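Local coordinates for protein transmembrane oligosaccharyl transferase (Archaeoglobus fulgidus, PDB 3WAJ) that belongs to the STT3/AglB family of membrane-embedded oligosaccharyl transferases, with a GT-C-type transmembrane region and a bound zinc ion, at residues L127-V131 and F132-A136; A141-I144 and A145-P148. One frame throughout, in Å; residues are numbered along the deposited sequence.

Interaction 1 of 2, residues L127-V131 and F132-A136; sequences LTREV and FDKRA
The tight turn linking helix 121-131 to helix 134-144 brings Val131 against Phe132 and Thr128 against Ala136. Val131 and Phe132 point the same way, and CG1 of Val131 lies over the centre of one ring face, 3.4 Å from the Phe132 centroid and 9° off the normal, a close CH-pi contact. That methyl is trans to its own backbone N (chi1 167°), which sets it beside the carbonyl carbon, on the way to the next residue. At the backbone, Phe132 N makes a weak hydrogen bond to Thr128 O, 3.3 Å long. One residue later, Arg129 CA approaches Asp133 O at 3.2 Å in a nearly straight CA-H...O contact.

The next helix is opened by a textbook N-cap. Asp133 OD1 accepts from Ala136 N at 2.8 Å, with an angle of 174° at the hydrogen, and its negative charge probably suits the positive end of the helix. Thr128 OG1 packs on the backbone of that first turn, 3.5 Å from Ala136 C.

Arg129 and Lys134 run side by side, with Arg129 NH1 and Lys134 NZ 4.2 Å apart. The crowding of like charges is probably eased by Glu130, whose OE1 forms a salt bridge of 2.6 Å with Arg129 NE. The apolar part of the turn faces neighbouring helices, Phe132 touching Leu410 of helix 405-420 and Leu441 of helix 429-446.

Interaction 2 of 2, residues A141-I144 and A145-P148; sequences AFLI and AIVP
Where the chain passes from helix 134-144 into the following loop, the tip of Ile146 rests over the groove between Leu143 and Phe142, its CD1 lying 4.1 Å from Leu143 CD2 and 4.2 Å from Phe142 CE2. With chi1 at 49°, Ile146 tucks CG1 between its own N and carbonyl carbon. This swings the branch back over the preceding turn, where CG1 rests 3.2 Å from Phe142 O. A smaller bump, the Ala145 methyl, sits against the carbonyl oxygens of Ala141 and Phe142, with CB 3.5 Å from each O. Further on, Val147 CG1 crosses the end of Ile144, meeting its CD1 at 3.7 Å.

In the backbone, Leu143 O accepts two hydrogen bonds. The one from Ile146 N is 3.2 Å long and comes from well above the carbonyl plane, spanning three residues as in a 3-10-like turn, while the four-residue bond from Val147 N, 3.0 Å long, is bent and weak.

Neighbouring helices enclose the turn: Phe142 and Ile146 both pack on Ile23 of helix 19-30, Ile146 also reaches Tyr486 of helix 474-491, Ile144 touches Val124 of helix 121-131, and Leu143 lies on Ala436 of helix 429-446.

Followed from the N terminus, the two contacts come in series and mark the two ends of helix 134-144. Interaction 1 closes the turn by which the chain passes from helix 121-131 into this helix; interaction 2 then closes the exit, leading into the loop before helix 150-153. They neither nest nor cross. Their centres are 16 Å apart and their nearest atoms about 5 Å, without touching. Helix 429-446 packs against both, and helix 121-131, which leads into the first turn, also lies against residues of the second. Together they illustrate how one short helix of the N-terminal region has a local contact at each end, interaction 2 buried among helices and interaction 1 only partly so.

Interaction 1 of 2, residues L127-V131 and F132-A136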
ATOM      1  N   LEU A 127     -16.361 -19.841 -15.738  1.00 57.40           N
ATOM      2  CA  LEU A 127     -15.128 -20.633 -15.857  1.00 60.74           C
ATOM      3  C   LEU A 127     -15.267 -22.094 -15.408  1.00 68.65           C
ATOM      4  O   LEU A 127     -14.850 -22.997 -16.132  1.00 73.05           O
ATOM      5  CB  LEU A 127     -13.958 -19.979 -15.120  1.00 55.53           C
ATOM      6  CG  LEU A 127     -12.690 -20.835 -15.039  1.00 58.24           C
ATOM      7  CD1 LEU A 127     -12.059 -21.041 -16.414  1.00 55.57           C
ATOM      8  CD2 LEU A 127     -11.691 -20.221 -14.083  1.00 60.28           C
ATOM      9  N   THR A 128     -15.831 -22.333 -14.224  1.00 67.88           N
ATOM     10  CA  THR A 128     -15.934 -23.710 -13.743  1.00 75.58           C
ATOM     11  C   THR A 128     -17.102 -24.470 -14.374  1.00 77.85           C
ATOM     12  O   THR A 128     -17.218 -25.684 -14.206  1.00 72.10           O
ATOM     13  CB  THR A 128     -15.993 -23.847 -12.192  1.00 64.82           C
ATOM     14  OG1 THR A 128     -17.260 -24.379 -11.815  1.00 66.74           O
ATOM     15  CG2 THR A 128     -15.788 -22.536 -11.502  1.00 52.83           C
ATOM     16  N   ARG A 129     -17.961 -23.752 -15.093  1.00 80.49           N
ATOM     17  CA  ARG A 129     -18.969 -24.392 -15.936  1.00 82.77           C
ATOM     18  C   ARG A 129     -18.305 -24.875 -17.225  1.00 82.77           C
ATOM     19  O   ARG A 129     -18.543 -25.990 -17.681  1.00 83.90           O
ATOM     20  CB  ARG A 129     -20.096 -23.409 -16.270  1.00 85.79           C
ATOM     21  CG  ARG A 129     -21.380 -24.034 -16.807  1.00 97.09           C
ATOM     22  CD  ARG A 129     -21.349 -24.253 -18.321  1.00107.19           C
ATOM     23  NE  ARG A 129     -21.502 -23.004 -19.068  1.00111.96           N
ATOM     24  CZ  ARG A 129     -22.477 -22.764 -19.942  1.00115.10           C
ATOM     25  NH1 ARG A 129     -23.392 -23.693 -20.195  1.00116.69           N
ATOM     26  NH2 ARG A 129     -22.533 -21.593 -20.570  1.00113.25           N
ATOM     27  N   GLU A 130     -17.464 -24.020 -17.802  1.00 79.74           N
ATOM     28  CA  GLU A 130     -16.873 -24.262 -19.115  1.00 73.78           C
ATOM     29  C   GLU A 130     -15.803 -25.340 -19.096  1.00 70.05           C
ATOM     30  O   GLU A 130     -15.432 -25.886 -20.142  1.00 67.96           O
ATOM     31  CB  GLU A 130     -16.286 -22.959 -19.667  1.00 76.16           C
ATOM     32  CG  GLU A 130     -16.940 -22.496 -20.949  1.00 81.46           C
ATOM     33  CD  GLU A 130     -18.398 -22.895 -21.026  1.00 88.23           C
ATOM     34  OE1 GLU A 130     -19.198 -22.447 -20.180  1.00 89.23           O
ATOM     35  OE2 GLU A 130     -18.746 -23.666 -21.941  1.00 97.07           O
ATOM     36  N   VAL A 131     -15.298 -25.636 -17.904  1.00 68.08           N
ATOM     37  CA  VAL A 131     -14.280 -26.663 -17.746  1.00 71.10           C
ATOM     38  C   VAL A 131     -14.978 -27.936 -17.331  1.00 84.28           C
ATOM     39  O   VAL A 131     -14.732 -29.012 -17.878  1.00 92.93           O
ATOM     40  CB  VAL A 131     -13.248 -26.275 -16.681  1.00 72.30           C
ATOM     41  CG1 VAL A 131     -12.385 -27.469 -16.312  1.00 70.79           C
ATOM     42  CG2 VAL A 131     -12.379 -25.109 -17.170  1.00 70.13           C
ATOM     43  N   PHE A 132     -15.878 -27.799 -16.368  1.00 86.62           N
ATOM     44  CA  PHE A 132     -16.614 -28.947 -15.868  1.00 84.95           C
ATOM     45  C   PHE A 132     -18.094 -28.931 -16.279  1.00 90.49           C
ATOM     46  O   PHE A 132     -18.401 -28.924 -17.472  1.00 94.37           O
ATOM     47  CB  PHE A 132     -16.428 -29.063 -14.355  1.00 80.25           C
ATOM     48  CG  PHE A 132     -14.980 -29.051 -13.928  1.00 76.69           C
ATOM     49  CD1 PHE A 132     -14.108 -30.043 -14.357  1.00 76.56           C
ATOM     50  CD2 PHE A 132     -14.491 -28.052 -13.106  1.00 77.02           C
ATOM     51  CE1 PHE A 132     -12.773 -30.040 -13.965  1.00 74.27           C
ATOM     52  CE2 PHE A 132     -13.159 -28.044 -12.709  1.00 73.70           C
ATOM     53  CZ  PHE A 132     -12.300 -29.042 -13.140  1.00 74.08           C
ATOM     54  N   ASP A 133     -18.988 -28.927 -15.295  1.00 92.18           N
ATOM     55  CA  ASP A 133     -20.421 -28.914 -15.562  1.00 95.45           C
ATOM     56  C   ASP A 133     -21.109 -27.768 -14.830  1.00 97.32           C
ATOM     57  O   ASP A 133     -20.464 -26.800 -14.426  1.00101.08           O
ATOM     58  CB  ASP A 133     -21.052 -30.249 -15.162  1.00 93.17           C
ATOM     59  CG  ASP A 133     -20.842 -30.576 -13.697  1.00 94.53           C
ATOM     60  OD1 ASP A 133     -21.022 -29.674 -12.852  1.00102.75           O
ATOM     61  OD2 ASP A 133     -20.495 -31.736 -13.389  1.00 86.59           O
ATOM     62  N   LYS A 134     -22.422 -27.883 -14.661  1.00 90.54           N
ATOM     63  CA  LYS A 134     -23.200 -26.857 -13.975  1.00 80.36           C
ATOM     64  C   LYS A 134     -23.261 -27.046 -12.464  1.00 76.83           C
ATOM     65  O   LYS A 134     -23.264 -26.075 -11.707  1.00 81.18           O
ATOM     66  CB  LYS A 134     -24.647 -26.861 -14.473  1.00 80.69           C
ATOM     67  CG  LYS A 134     -24.979 -25.723 -15.424  1.00 89.69           C
ATOM     68  CD  LYS A 134     -25.790 -26.214 -16.611  1.00 97.61           C
ATOM     69  CE  LYS A 134     -25.827 -25.177 -17.722  1.00101.20           C
ATOM     70  NZ  LYS A 134     -26.867 -25.490 -18.740  1.00103.14           N
ATOM     71  N   ARG A 135     -23.309 -28.301 -12.030  1.00 78.54           N
ATOM     72  CA  ARG A 135     -23.370 -28.619 -10.608  1.00 81.46           C
ATOM     73  C   ARG A 135     -22.173 -27.987  -9.906  1.00 72.00           C
ATOM     74  O   ARG A 135     -22.319 -27.353  -8.861  1.00 68.60           O
ATOM     75  CB  ARG A 135     -23.358 -30.135 -10.406  1.00 92.02           C
ATOM     76  CG  ARG A 135     -24.397 -30.880 -11.229  1.00 95.85           C
ATOM     77  CD  ARG A 135     -25.373 -31.631 -10.339  1.00101.78           C
ATOM     78  NE  ARG A 135     -26.548 -32.084 -11.077  1.00109.36           N
ATOM     79  CZ  ARG A 135     -27.406 -32.996 -10.629  1.00113.32           C
ATOM     80  NH1 ARG A 135     -27.221 -33.555  -9.441  1.00116.00           N
ATOM     81  NH2 ARG A 135     -28.448 -33.349 -11.368  1.00111.94           N
ATOM     82  N   ALA A 136     -20.991 -28.163 -10.487  1.00 71.63           N
ATOM     83  CA  ALA A 136     -19.760 -27.606  -9.915  1.00 75.90           C
ATOM     84  C   ALA A 136     -19.745 -26.073  -9.963  1.00 76.49           C
ATOM     85  O   ALA A 136     -19.270 -25.416  -9.038  1.00 75.69           O
ATOM     86  CB  ALA A 136     -18.539 -28.166 -10.626  1.00 75.76           C
TER

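Interaction 2 of 2, residues A141-I144 and A145-P148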
ATOM      1  N   ALA A 141     -19.613 -20.557  -7.520  1.00 72.44           N
ATOM      2  CA  ALA A 141     -20.056 -19.189  -7.305  1.00 73.60           C
ATOM      3  C   ALA A 141     -20.341 -18.926  -5.831  1.00 77.43           C
ATOM      4  O   ALA A 141     -20.248 -17.789  -5.371  1.00 80.62           O
ATOM      5  CB  ALA A 141     -21.275 -18.899  -8.142  1.00 75.90           C
ATOM      6  N   PHE A 142     -20.687 -19.981  -5.098  1.00 80.40           N
ATOM      7  CA  PHE A 142     -20.959 -19.855  -3.668  1.00 79.78           C
ATOM      8  C   PHE A 142     -19.663 -19.746  -2.872  1.00 70.04           C
ATOM      9  O   PHE A 142     -19.590 -19.025  -1.881  1.00 69.35           O
ATOM     10  CB  PHE A 142     -21.800 -21.038  -3.165  1.00 83.92           C
ATOM     11  CG  PHE A 142     -22.103 -20.989  -1.687  1.00 79.44           C
ATOM     12  CD1 PHE A 142     -23.306 -20.474  -1.227  1.00 81.33           C
ATOM     13  CD2 PHE A 142     -21.189 -21.471  -0.760  1.00 77.58           C
ATOM     14  CE1 PHE A 142     -23.585 -20.429   0.132  1.00 83.10           C
ATOM     15  CE2 PHE A 142     -21.456 -21.419   0.591  1.00 80.20           C
ATOM     16  CZ  PHE A 142     -22.658 -20.903   1.041  1.00 83.07           C
ATOM     17  N   LEU A 143     -18.646 -20.482  -3.299  1.00 68.52           N
ATOM     18  CA  LEU A 143     -17.378 -20.507  -2.582  1.00 70.91           C
ATOM     19  C   LEU A 143     -16.588 -19.212  -2.733  1.00 72.04           C
ATOM     20  O   LEU A 143     -15.961 -18.748  -1.776  1.00 76.78           O
ATOM     21  CB  LEU A 143     -16.542 -21.712  -3.012  1.00 72.12           C
ATOM     22  CG  LEU A 143     -17.091 -23.044  -2.501  1.00 69.07           C
ATOM     23  CD1 LEU A 143     -16.180 -24.176  -2.905  1.00 68.72           C
ATOM     24  CD2 LEU A 143     -17.244 -22.992  -0.990  1.00 65.71           C
ATOM     25  N   ILE A 144     -16.626 -18.620  -3.924  1.00 68.61           N
ATOM     26  CA  ILE A 144     -15.907 -17.367  -4.159  1.00 66.90           C
ATOM     27  C   ILE A 144     -16.590 -16.229  -3.404  1.00 66.51           C
ATOM     28  O   ILE A 144     -15.949 -15.247  -3.027  1.00 65.47           O
ATOM     29  CB  ILE A 144     -15.781 -17.043  -5.674  1.00 64.35           C
ATOM     30  CG1 ILE A 144     -14.685 -15.992  -5.927  1.00 62.20           C
ATOM     31  CG2 ILE A 144     -17.133 -16.636  -6.278  1.00 59.17           C
ATOM     32  CD1 ILE A 144     -13.280 -16.459  -5.555  1.00 58.99           C
ATOM     33  N   ALA A 145     -17.889 -16.384  -3.159  1.00 63.24           N
ATOM     34  CA  ALA A 145     -18.653 -15.382  -2.429  1.00 64.45           C
ATOM     35  C   ALA A 145     -18.273 -15.326  -0.945  1.00 59.15           C
ATOM     36  O   ALA A 145     -18.590 -14.359  -0.259  1.00 64.95           O
ATOM     37  CB  ALA A 145     -20.151 -15.619  -2.596  1.00 64.06           C
ATOM     38  N   ILE A 146     -17.591 -16.357  -0.454  1.00 52.93           N
ATOM     39  CA  ILE A 146     -17.242 -16.423   0.968  1.00 53.59           C
ATOM     40  C   ILE A 146     -15.761 -16.651   1.283  1.00 57.70           C
ATOM     41  O   ILE A 146     -15.383 -16.675   2.443  1.00 59.45           O
ATOM     42  CB  ILE A 146     -18.067 -17.507   1.713  1.00 51.68           C
ATOM     43  CG1 ILE A 146     -18.030 -18.834   0.950  1.00 54.56           C
ATOM     44  CG2 ILE A 146     -19.499 -17.070   1.875  1.00 52.46           C
ATOM     45  CD1 ILE A 146     -17.721 -20.026   1.811  1.00 56.60           C
ATOM     46  N   VAL A 147     -14.919 -16.844   0.273  1.00 62.59           N
ATOM     47  CA  VAL A 147     -13.495 -17.060   0.552  1.00 65.13           C
ATOM     48  C   VAL A 147     -13.001 -15.820   1.324  1.00 67.58           C
ATOM     49  O   VAL A 147     -13.471 -14.704   1.078  1.00 66.86           O
ATOM     50  CB  VAL A 147     -12.730 -17.562  -0.701  1.00 68.10           C
ATOM     51  CG1 VAL A 147     -13.015 -16.669  -1.908  1.00 70.20           C
ATOM     52  CG2 VAL A 147     -11.237 -17.655  -0.427  1.00 64.89           C
ATOM     53  N   PRO A 148     -11.960 -15.879   2.086  1.00 66.96           N
ATOM     54  CA  PRO A 148     -11.545 -14.796   2.994  1.00 64.19           C
ATOM     55  C   PRO A 148     -10.172 -14.407   2.453  1.00 59.59           C
ATOM     56  O   PRO A 148      -9.890 -14.612   1.267  1.00 64.13           O
ATOM     57  CB  PRO A 148     -11.389 -15.325   4.421  1.00 65.58           C
ATOM     58  CG  PRO A 148     -11.044 -16.791   4.205  1.00 63.92           C
ATOM     59  CD  PRO A 148     -11.899 -17.211   3.013  1.00 64.49           C
TER